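Local coordinates for PATF (Prochloron didemni, PDB 4BG2), which belongs to the patellamide (cyanobactin) pathway and has the barrel fold of prenyltransferases, so it probably acts on, or descends from enzymes that act on, prenyl substrates, at residues E78-L86 and I116-H124. Sequence-based numbering, arbitrary orientation.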
loop_
_atom_site.group_PDB
_atom_site.type_symbol
_atom_site.label_atom_id
_atom_site.label_comp_id
_atom_site.label_asym_id
_atom_site.label_seq_id
_atom_site.Cartn_x
_atom_site.Cartn_y
_atom_site.Cartn_z
ATOM N N GLU A 78 -2.265 0.079 -19.221
ATOM C CA GLU A 78 -3.727 -0.026 -19.169
ATOM C C GLU A 78 -4.288 0.011 -17.748
ATOM O O GLU A 78 -5.431 0.432 -17.543
ATOM C CB GLU A 78 -4.285 -1.224 -19.958
ATOM C CG GLU A 78 -3.818 -2.625 -19.574
ATOM C CD GLU A 78 -2.551 -3.088 -20.273
ATOM O OE1 GLU A 78 -1.917 -2.292 -21.027
ATOM O OE2 GLU A 78 -2.211 -4.270 -20.044
ATOM N N SER A 79 -3.491 -0.396 -16.766
ATOM C CA SER A 79 -3.910 -0.275 -15.373
ATOM C C SER A 79 -4.257 1.175 -14.984
ATOM O O SER A 79 -5.043 1.403 -14.058
ATOM C CB SER A 79 -2.833 -0.835 -14.431
ATOM O OG SER A 79 -1.583 -0.186 -14.626
ATOM N N LEU A 80 -3.677 2.155 -15.670
ATOM C CA LEU A 80 -4.003 3.552 -15.409
ATOM C C LEU A 80 -5.482 3.895 -15.634
ATOM O O LEU A 80 -6.039 4.733 -14.944
ATOM C CB LEU A 80 -3.127 4.506 -16.244
ATOM C CG LEU A 80 -1.635 4.605 -15.857
ATOM C CD1 LEU A 80 -0.850 5.289 -16.969
ATOM C CD2 LEU A 80 -1.447 5.324 -14.541
ATOM N N THR A 81 -6.128 3.252 -16.579
ATOM C CA THR A 81 -7.498 3.606 -16.884
ATOM C C THR A 81 -8.372 3.436 -15.655
ATOM O O THR A 81 -9.254 4.231 -15.411
ATOM C CB THR A 81 -8.052 2.776 -18.041
ATOM O OG1 THR A 81 -7.905 1.378 -17.737
ATOM C CG2 THR A 81 -7.316 3.111 -19.310
ATOM N N HIS A 82 -8.099 2.409 -14.858
ATOM C CA HIS A 82 -8.854 2.191 -13.621
ATOM C C HIS A 82 -8.671 3.334 -12.642
ATOM O O HIS A 82 -9.615 3.760 -11.982
ATOM C CB HIS A 82 -8.457 0.845 -12.975
ATOM C CG HIS A 82 -8.784 -0.333 -13.835
ATOM N ND1 HIS A 82 -10.074 -0.640 -14.209
ATOM C CD2 HIS A 82 -7.989 -1.236 -14.455
ATOM C CE1 HIS A 82 -10.063 -1.699 -14.996
ATOM N NE2 HIS A 82 -8.808 -2.084 -15.152
ATOM N N ALA A 83 -7.447 3.824 -12.536
ATOM C CA ALA A 83 -7.142 4.932 -11.646
ATOM C C ALA A 83 -7.862 6.194 -12.086
ATOM O O ALA A 83 -8.528 6.857 -11.292
ATOM C CB ALA A 83 -5.649 5.181 -11.619
ATOM N N PHE A 84 -7.732 6.527 -13.358
ATOM C CA PHE A 84 -8.363 7.741 -13.882
ATOM C C PHE A 84 -9.875 7.693 -13.770
ATOM O O PHE A 84 -10.475 8.680 -13.396
ATOM C CB PHE A 84 -7.912 8.014 -15.324
ATOM C CG PHE A 84 -6.441 8.356 -15.442
ATOM C CD1 PHE A 84 -5.847 9.293 -14.609
ATOM C CD2 PHE A 84 -5.658 7.749 -16.394
ATOM C CE1 PHE A 84 -4.510 9.623 -14.730
ATOM C CE2 PHE A 84 -4.321 8.078 -16.533
ATOM C CZ PHE A 84 -3.740 8.998 -15.688
ATOM N N LYS A 85 -10.497 6.560 -14.091
ATOM C CA LYS A 85 -11.950 6.408 -13.899
ATOM C C LYS A 85 -12.365 6.654 -12.464
ATOM O O LYS A 85 -13.370 7.294 -12.212
ATOM C CB LYS A 85 -12.413 5.000 -14.240
ATOM C CG LYS A 85 -12.671 4.722 -15.714
ATOM C CD LYS A 85 -12.803 3.207 -15.898
ATOM C CE LYS A 85 -13.623 2.830 -17.106
ATOM N NZ LYS A 85 -13.096 3.484 -18.334
ATOM N N LEU A 86 -11.597 6.106 -11.526
ATOM C CA LEU A 86 -11.907 6.235 -10.103
ATOM C C LEU A 86 -11.800 7.680 -9.664
ATOM O O LEU A 86 -12.701 8.202 -8.993
ATOM C CB LEU A 86 -10.967 5.364 -9.257
ATOM C CG LEU A 86 -11.170 5.414 -7.749
ATOM C CD1 LEU A 86 -12.571 4.933 -7.410
ATOM C CD2 LEU A 86 -10.105 4.592 -7.015
ATOM N N ILE A 116 7.558 -0.904 -15.558
ATOM C CA ILE A 116 6.475 -0.814 -14.595
ATOM C C ILE A 116 5.567 -2.033 -14.776
ATOM O O ILE A 116 5.161 -2.359 -15.899
ATOM C CB ILE A 116 5.676 0.508 -14.768
ATOM C CG1 ILE A 116 6.587 1.698 -14.499
ATOM C CG2 ILE A 116 4.498 0.566 -13.810
ATOM C CD1 ILE A 116 5.995 3.054 -14.823
ATOM N N ILE A 117 5.264 -2.706 -13.667
ATOM C CA ILE A 117 4.376 -3.861 -13.671
ATOM C C ILE A 117 2.934 -3.402 -13.780
ATOM O O ILE A 117 2.195 -3.843 -14.651
ATOM C CB ILE A 117 4.525 -4.724 -12.387
ATOM C CG1 ILE A 117 5.937 -5.304 -12.291
ATOM C CG2 ILE A 117 3.516 -5.858 -12.393
ATOM C CD1 ILE A 117 6.251 -5.952 -10.954
ATOM N N ASN A 118 2.541 -2.513 -12.889
ATOM C CA ASN A 118 1.168 -2.033 -12.833
ATOM C C ASN A 118 1.078 -0.874 -11.888
ATOM O O ASN A 118 2.062 -0.498 -11.241
ATOM C CB ASN A 118 0.206 -3.142 -12.385
ATOM C CG ASN A 118 0.424 -3.597 -10.936
ATOM O OD1 ASN A 118 0.731 -2.813 -10.041
ATOM N ND2 ASN A 118 0.188 -4.864 -10.698
ATOM N N ASN A 119 -0.114 -0.319 -11.811
ATOM C CA ASN A 119 -0.518 0.482 -10.663
ATOM C C ASN A 119 -1.697 -0.203 -9.976
ATOM O O ASN A 119 -2.385 -0.997 -10.588
ATOM C CB ASN A 119 -0.857 1.900 -11.068
ATOM C CG ASN A 119 -2.080 1.976 -11.967
ATOM O OD1 ASN A 119 -1.978 1.859 -13.196
ATOM N ND2 ASN A 119 -3.237 2.158 -11.358
ATOM N N THR A 120 -1.883 0.085 -8.696
ATOM C CA THR A 120 -3.022 -0.395 -7.952
ATOM C C THR A 120 -4.133 0.652 -8.027
ATOM O O THR A 120 -3.937 1.762 -8.525
ATOM C CB THR A 120 -2.693 -0.545 -6.444
ATOM O OG1 THR A 120 -2.341 0.722 -5.928
ATOM C CG2 THR A 120 -1.535 -1.472 -6.203
ATOM N N ILE A 121 -5.296 0.319 -7.492
ATOM C CA ILE A 121 -6.198 1.360 -7.074
ATOM C C ILE A 121 -6.615 1.061 -5.651
ATOM O O ILE A 121 -6.788 -0.082 -5.259
ATOM C CB ILE A 121 -7.450 1.517 -7.975
ATOM C CG1 ILE A 121 -8.175 0.209 -8.175
ATOM C CG2 ILE A 121 -7.064 2.097 -9.337
ATOM C CD1 ILE A 121 -9.577 0.373 -8.688
ATOM N N GLY A 122 -6.839 2.117 -4.904
ATOM C CA GLY A 122 -7.172 1.977 -3.535
ATOM C C GLY A 122 -7.816 3.194 -2.973
ATOM O O GLY A 122 -7.729 4.283 -3.550
ATOM N N VAL A 123 -8.491 2.980 -1.847
ATOM C CA VAL A 123 -9.092 4.029 -1.069
ATOM C C VAL A 123 -8.775 3.796 0.404
ATOM O O VAL A 123 -8.793 2.653 0.880
ATOM C CB VAL A 123 -10.632 4.101 -1.224
ATOM C CG1 VAL A 123 -10.998 4.580 -2.602
ATOM C CG2 VAL A 123 -11.317 2.775 -0.914
ATOM N N HIS A 124 -8.544 4.886 1.113
ATOM C CA HIS A 124 -8.444 4.888 2.562
ATOM C C HIS A 124 -9.488 5.840 3.128
ATOM O O HIS A 124 -9.380 7.068 2.987
ATOM C CB HIS A 124 -7.041 5.324 3.027
ATOM C CG HIS A 124 -5.928 4.447 2.525
ATOM N ND1 HIS A 124 -4.608 4.826 2.588
ATOM C CD2 HIS A 124 -5.935 3.221 1.959
ATOM C CE1 HIS A 124 -3.844 3.863 2.107
ATOM N NE2 HIS A 124 -4.630 2.891 1.681
#
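Ser79 and Asn119 meet because each turns its side chain between its own backbone N and carbonyl carbon (chi1 57° and 65°), bringing hydroxyl and amide together where helix 79-91 runs along strand 116-124. The pair joins the wall of the closed antiparallel barrel characteristic of ABBA-type prenyltransferases to a helix packed on its outside, with the first turns of the helix inclined by 26° to residues 116-119. Ser79 OG donates to Asn119 OD1 at 2.5 Å, approaching from above the carbonyl plane. Asn119 ND2 reaches both sides of the contact: it bonds weakly to Ser79 O (3.3 Å) and more firmly to Thr120 O (2.9 Å), the latter lying close to the amide plane. Together these bonds, one of them weak, hold the rotation of the buried amide and tie Ser79 to the short break in the strand. With an alanine in place of Asn119, the Ser79 hydroxyl would probably lose this acceptor and Thr120 O its side-chain donor. Thr120 and His124 extend from the other side of the strand, both bonding to Glu67. Beyond the polar pair the contact turns apolar. Ile121 has CG2 anti to its carbonyl carbon, and this methyl comes up beneath the helix backbone, 3.7 Å from Ala83 N and 4.1 Å from both His82 CB and Ala83 CB. Phe37, Ala40 and Ile41 of helix 34-42 also pack on Ile121, placing it between two outer helices. One turn on, Leu86 slants across Ile121, its CD2 4.2 Å from Ile121 CB and equally far from Gly122 O.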